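Local coordinates for protein FdhC (Acinetobacter nosocomialis, PDB 5KTC) that probably transfers a 3-hydroxybutanoyl group from coenzyme A to the amino group of a dTDP-linked amino sugar, as a GNAT-superfamily N-acyltransferase, at residues F92-W97 and S141-M146. Numbering follows the deposited sequence.
Sequences FCWGSW and SFHLKM. With FUH ([[(2~{R},3~{S},5~{R})-5-[5-methyl-2,4-bis(oxidanylidene)pyrimidin-1-yl]-3-oxidanyl-oxolan-2-yl]methoxy-oxidanyl-phosphoryl] [(2~{R},3~{R},4~{S},5~{R},6~{R})-6-methyl-3,5-bis(oxidanyl)-4-[[(3~{R})-3-oxidanylbutanoyl]amino]oxan-2-yl] hydrogen phosphate), chain C.
W97 turns the edge of its indole toward the face of F142, W97 CH2 lying 3.5 Å from F142 CE1 with the two ring planes at 60°. Both side chains have CG anti to the backbone N (chi1 -174° in W97), which sends each ring out from its backbone toward the other. Beside this pair, H143 has CG beside its backbone N and anti to the carbonyl carbon, and the end of its side chain is what nears the strand: H143 CE1 comes within 3.6 Å of W94 CZ2, the planes nearly perpendicular at 82°. The four rings form an aromatic cluster; W94, W97 and H143 line the acyl end of the bound product, while F142 faces coenzyme A. Methyl carbon C4 of FUH rests over the centre of the W94 ring, 3.4 Å above its plane, while FUH hydroxyl O2 lies in the plane of the imidazole, 3.0 Å from H143 NE2, in a hydrogen bond that either group could donate. Further along, S96 N donates to FUH O5, a sugar hydroxyl, and S96 OG binds the phosphate oxygen O8. The indole nitrogens are held from helix 107-122, W94 NE1 by Y116 OH and W97 NE1 by S111 OG. W97 O bonds to coenzyme A. Strand 91-99 lies between antiparallel strand 75-86 and parallel strand 127-133, and helix 137-146 brings H143 against V132 of strand 127-133 and F142 against A112 of helix 107-122.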
ATOM      1  N   PHE A  92       2.343 -12.334  -2.298  1.00 13.12           N
ATOM      2  CA  PHE A  92       2.895 -11.293  -1.433  1.00 12.70           C
ATOM      3  C   PHE A  92       1.786 -10.795  -0.539  1.00 11.97           C
ATOM      4  O   PHE A  92       0.667 -10.836  -0.927  1.00 11.74           O
ATOM      5  CB  PHE A  92       3.533 -10.108  -2.208  1.00 13.34           C
ATOM      6  CG  PHE A  92       2.557  -9.236  -2.945  1.00 13.29           C
ATOM      7  CD1 PHE A  92       2.062  -9.597  -4.200  1.00 12.77           C
ATOM      8  CD2 PHE A  92       2.139  -8.031  -2.406  1.00 12.75           C
ATOM      9  CE1 PHE A  92       1.155  -8.797  -4.873  1.00 11.83           C
ATOM     10  CE2 PHE A  92       1.226  -7.237  -3.090  1.00 13.13           C
ATOM     11  CZ  PHE A  92       0.761  -7.606  -4.332  1.00 11.83           C
ATOM     12  N   CYS A  93       2.135 -10.383   0.673  1.00 12.49           N
ATOM     13  CA  CYS A  93       1.225  -9.608   1.509  1.00 12.34           C
ATOM     14  C   CYS A  93       1.444  -8.084   1.310  1.00 11.50           C
ATOM     15  O   CYS A  93       2.542  -7.635   0.966  1.00 12.92           O
ATOM     16  CB  CYS A  93       1.400  -9.944   2.999  1.00 11.79           C
ATOM     17  SG  CYS A  93       1.102 -11.734   3.338  1.00 12.07           S
ATOM     18  N   TRP A  94       0.412  -7.305   1.592  1.00 11.00           N
ATOM     19  CA  TRP A  94       0.588  -5.875   1.696  1.00 11.18           C
ATOM     20  C   TRP A  94      -0.265  -5.312   2.825  1.00 10.45           C
ATOM     21  O   TRP A  94      -1.204  -5.953   3.340  1.00 10.41           O
ATOM     22  CB  TRP A  94       0.330  -5.138   0.381  1.00 10.49           C
ATOM     23  CG  TRP A  94      -1.069  -4.918  -0.081  1.00 11.25           C
ATOM     24  CD1 TRP A  94      -1.887  -5.807  -0.703  1.00 11.36           C
ATOM     25  CD2 TRP A  94      -1.787  -3.668  -0.038  1.00 11.23           C
ATOM     26  NE1 TRP A  94      -3.085  -5.185  -1.033  1.00 13.16           N
ATOM     27  CE2 TRP A  94      -3.017  -3.864  -0.682  1.00 11.64           C
ATOM     28  CE3 TRP A  94      -1.480  -2.394   0.459  1.00 10.94           C
ATOM     29  CZ2 TRP A  94      -3.968  -2.827  -0.829  1.00 12.20           C
ATOM     30  CZ3 TRP A  94      -2.420  -1.351   0.286  1.00 11.44           C
ATOM     31  CH2 TRP A  94      -3.645  -1.582  -0.337  1.00 11.81           C
ATOM     32  N   GLY A  95       0.122  -4.131   3.221  1.00 10.52           N
ATOM     33  CA  GLY A  95      -0.464  -3.493   4.379  1.00 10.50           C
ATOM     34  C   GLY A  95       0.403  -2.370   4.876  1.00 11.31           C
ATOM     35  O   GLY A  95       0.989  -1.611   4.069  1.00 11.46           O
ATOM     36  N   SER A  96       0.492  -2.223   6.199  1.00 10.28           N
ATOM     37  CA  SER A  96       1.028  -0.996   6.791  1.00 10.82           C
ATOM     38  C   SER A  96       0.522   0.277   6.090  1.00 10.58           C
ATOM     39  O   SER A  96       1.292   1.232   5.831  1.00 11.40           O
ATOM     40  CB  SER A  96       2.554  -0.999   6.906  1.00 10.42           C
ATOM     41  OG  SER A  96       3.085  -2.167   7.501  1.00 10.15           O
ATOM     42  N   TRP A  97      -0.763   0.275   5.780  1.00 10.56           N
ATOM     43  CA  TRP A  97      -1.304   1.181   4.763  1.00 11.47           C
ATOM     44  C   TRP A  97      -1.967   2.297   5.535  1.00 12.54           C
ATOM     45  O   TRP A  97      -3.021   2.088   6.194  1.00 11.88           O
ATOM     46  CB  TRP A  97      -2.320   0.485   3.939  1.00 11.27           C
ATOM     47  CG  TRP A  97      -2.845   1.259   2.764  1.00 11.94           C
ATOM     48  CD1 TRP A  97      -2.179   2.154   1.986  1.00 11.28           C
ATOM     49  CD2 TRP A  97      -4.162   1.133   2.216  1.00 11.04           C
ATOM     50  NE1 TRP A  97      -3.020   2.593   0.972  1.00 12.38           N
ATOM     51  CE2 TRP A  97      -4.227   1.968   1.083  1.00 11.36           C
ATOM     52  CE3 TRP A  97      -5.294   0.391   2.585  1.00 11.61           C
ATOM     53  CZ2 TRP A  97      -5.375   2.119   0.336  1.00 11.77           C
ATOM     54  CZ3 TRP A  97      -6.467   0.527   1.824  1.00 11.68           C
ATOM     55  CH2 TRP A  97      -6.475   1.374   0.684  1.00 12.47           C
ATOM     56  N   SER A 141     -14.942  -2.259   2.748  1.00 21.28           N
ATOM     57  CA  SER A 141     -15.742  -1.851   1.634  1.00 21.77           C
ATOM     58  C   SER A 141     -14.864  -1.444   0.423  1.00 20.17           C
ATOM     59  O   SER A 141     -15.130  -1.792  -0.752  1.00 17.91           O
ATOM     60  CB  SER A 141     -16.688  -0.744   2.127  1.00 26.22           C
ATOM     61  OG  SER A 141     -17.366  -0.221   1.038  1.00 33.38           O
ATOM     62  N   PHE A 142     -13.763  -0.763   0.724  1.00 18.99           N
ATOM     63  CA  PHE A 142     -12.792  -0.418  -0.280  1.00 17.53           C
ATOM     64  C   PHE A 142     -12.263  -1.616  -1.040  1.00 16.20           C
ATOM     65  O   PHE A 142     -12.222  -1.608  -2.244  1.00 14.53           O
ATOM     66  CB  PHE A 142     -11.567   0.299   0.381  1.00 17.70           C
ATOM     67  CG  PHE A 142     -10.501   0.700  -0.588  1.00 17.68           C
ATOM     68  CD1 PHE A 142      -9.499  -0.187  -0.984  1.00 18.71           C
ATOM     69  CD2 PHE A 142     -10.478   2.005  -1.112  1.00 17.68           C
ATOM     70  CE1 PHE A 142      -8.522   0.210  -1.894  1.00 18.26           C
ATOM     71  CE2 PHE A 142      -9.515   2.391  -2.008  1.00 17.78           C
ATOM     72  CZ  PHE A 142      -8.528   1.500  -2.409  1.00 18.07           C
ATOM     73  N   HIS A 143     -11.719  -2.560  -0.298  1.00 16.80           N
ATOM     74  CA  HIS A 143     -11.133  -3.779  -0.890  1.00 16.41           C
ATOM     75  C   HIS A 143     -12.154  -4.625  -1.666  1.00 16.74           C
ATOM     76  O   HIS A 143     -11.872  -5.046  -2.802  1.00 15.64           O
ATOM     77  CB  HIS A 143     -10.427  -4.654   0.157  1.00 14.64           C
ATOM     78  CG  HIS A 143      -9.207  -4.010   0.748  1.00 13.85           C
ATOM     79  ND1 HIS A 143      -8.149  -3.596  -0.023  1.00 14.19           N
ATOM     80  CD2 HIS A 143      -8.891  -3.694   2.022  1.00 14.42           C
ATOM     81  CE1 HIS A 143      -7.212  -3.091   0.760  1.00 14.27           C
ATOM     82  NE2 HIS A 143      -7.638  -3.134   2.009  1.00 14.04           N
ATOM     83  N   LEU A 144     -13.351  -4.780  -1.118  1.00 18.56           N
ATOM     84  CA  LEU A 144     -14.427  -5.511  -1.870  1.00 18.35           C
ATOM     85  C   LEU A 144     -14.759  -4.795  -3.142  1.00 17.50           C
ATOM     86  O   LEU A 144     -14.843  -5.399  -4.190  1.00 17.81           O
ATOM     87  CB  LEU A 144     -15.698  -5.712  -1.038  1.00 18.22           C
ATOM     88  CG  LEU A 144     -15.478  -6.656   0.132  1.00 17.35           C
ATOM     89  CD1 LEU A 144     -16.440  -6.549   1.343  1.00 18.24           C
ATOM     90  CD2 LEU A 144     -15.365  -8.088  -0.357  1.00 18.61           C
ATOM     91  N   LYS A 145     -14.894  -3.494  -3.083  1.00 19.52           N
ATOM     92  CA  LYS A 145     -15.155  -2.731  -4.278  1.00 19.83           C
ATOM     93  C   LYS A 145     -14.086  -2.924  -5.351  1.00 18.67           C
ATOM     94  O   LYS A 145     -14.388  -3.076  -6.531  1.00 18.32           O
ATOM     95  CB  LYS A 145     -15.309  -1.238  -3.976  1.00 23.25           C
ATOM     96  CG  LYS A 145     -15.760  -0.357  -5.173  1.00 26.83           C
ATOM     97  CD  LYS A 145     -16.215   1.029  -4.670  1.00 32.27           C
ATOM     98  CE  LYS A 145     -16.548   2.042  -5.778  1.00 38.35           C
ATOM     99  NZ  LYS A 145     -17.542   1.515  -6.767  1.00 44.22           N
ATOM    100  N   MET A 146     -12.827  -2.861  -4.972  1.00 17.99           N
ATOM    101  CA  MET A 146     -11.751  -3.024  -5.979  1.00 18.51           C
ATOM    102  C   MET A 146     -11.628  -4.477  -6.492  1.00 18.90           C
ATOM    103  O   MET A 146     -10.969  -4.722  -7.487  1.00 18.16           O
ATOM    104  CB  MET A 146     -10.402  -2.586  -5.369  1.00 19.30           C
ATOM    105  CG  MET A 146      -9.257  -2.455  -6.355  1.00 18.65           C
ATOM    106  SD  MET A 146      -7.841  -1.616  -5.588  1.00 19.83           S
ATOM    107  CE  MET A 146      -8.390   0.090  -5.591  1.00 21.93           C
TER
HETATM  108  O1  FUH C 202      -2.721  -2.513   6.215  1.00 12.43           O
HETATM  109  C1  FUH C 202      -3.235  -3.626   6.192  1.00 13.14           C
HETATM  110  C2  FUH C 202      -3.871  -4.203   4.971  1.00 12.66           C
HETATM  111  C3  FUH C 202      -4.327  -3.142   4.003  1.00 13.48           C
HETATM  112  O2  FUH C 202      -5.696  -2.740   4.265  1.00 13.17           O
HETATM  113  C4  FUH C 202      -4.311  -3.667   2.590  1.00 13.75           C
HETATM  114  N1  FUH C 202      -3.231  -4.464   7.305  1.00 13.50           N
HETATM  115  C5  FUH C 202      -2.359  -4.167   8.446  1.00 13.92           C
HETATM  116  C6  FUH C 202      -3.110  -4.326   9.781  1.00 15.28           C
HETATM  117  O3  FUH C 202      -3.610  -5.594   9.816  1.00 18.96           O
HETATM  118  C7  FUH C 202      -2.217  -4.228  10.997  1.00 15.92           C
HETATM  119  C8  FUH C 202      -2.883  -4.670  12.322  1.00 17.19           C
HETATM  120  O4  FUH C 202      -1.053  -5.057  10.834  1.00 15.76           O
HETATM  121  C9  FUH C 202      -1.163  -5.102   8.421  1.00 13.56           C
HETATM  122  O5  FUH C 202      -0.308  -4.851   7.296  1.00 13.47           O
HETATM  123  C10 FUH C 202      -0.320  -4.868   9.610  1.00 14.50           C
HETATM  124  O6  FUH C 202       0.159  -3.534   9.532  1.00 13.15           O
HETATM  125  P1  FUH C 202       1.316  -3.008  10.453  1.00 12.94           P
HETATM  126  O7  FUH C 202       0.836  -2.607  11.799  1.00 12.74           O
HETATM  127  O8  FUH C 202       1.869  -1.809   9.683  1.00 13.19           O
HETATM  128  O9  FUH C 202       2.563  -3.996  10.435  1.00 15.52           O
HETATM  129  P2  FUH C 202       2.888  -5.324  11.266  1.00 14.82           P
HETATM  130  O10 FUH C 202       3.268  -6.371  10.277  1.00 15.82           O
HETATM  131  O11 FUH C 202       1.641  -5.651  12.077  1.00 16.61           O
HETATM  132  O12 FUH C 202       4.108  -4.794  12.101  1.00 15.70           O
HETATM  133  C11 FUH C 202       5.070  -5.716  12.622  1.00 17.17           C
HETATM  134  C12 FUH C 202       5.665  -5.116  13.870  1.00 17.01           C
HETATM  135  C13 FUH C 202       4.618  -4.523  14.837  1.00 19.62           C
HETATM  136  O13 FUH C 202       5.004  -4.686  16.213  1.00 19.23           O
HETATM  137  C14 FUH C 202       4.648  -3.024  14.573  1.00 17.73           C
HETATM  138  C15 FUH C 202       6.090  -2.826  14.175  1.00 17.28           C
HETATM  139  O14 FUH C 202       6.541  -4.039  13.521  1.00 16.92           O
HETATM  140  N2  FUH C 202       6.360  -1.785  13.159  1.00 17.84           N
HETATM  141  C16 FUH C 202       5.897  -1.910  11.884  1.00 18.06           C
HETATM  142  C17 FUH C 202       6.220  -0.949  10.924  1.00 18.27           C
HETATM  143  C18 FUH C 202       5.743  -1.053   9.492  1.00 18.23           C
HETATM  144  C19 FUH C 202       7.011   0.161  11.353  1.00 17.14           C
HETATM  145  O15 FUH C 202       7.377   1.051  10.481  1.00 15.24           O
HETATM  146  N3  FUH C 202       7.454   0.259  12.614  1.00 15.91           N
HETATM  147  C20 FUH C 202       7.163  -0.723  13.475  1.00 17.78           C
HETATM  148  O16 FUH C 202       7.580  -0.608  14.723  1.00 17.96           O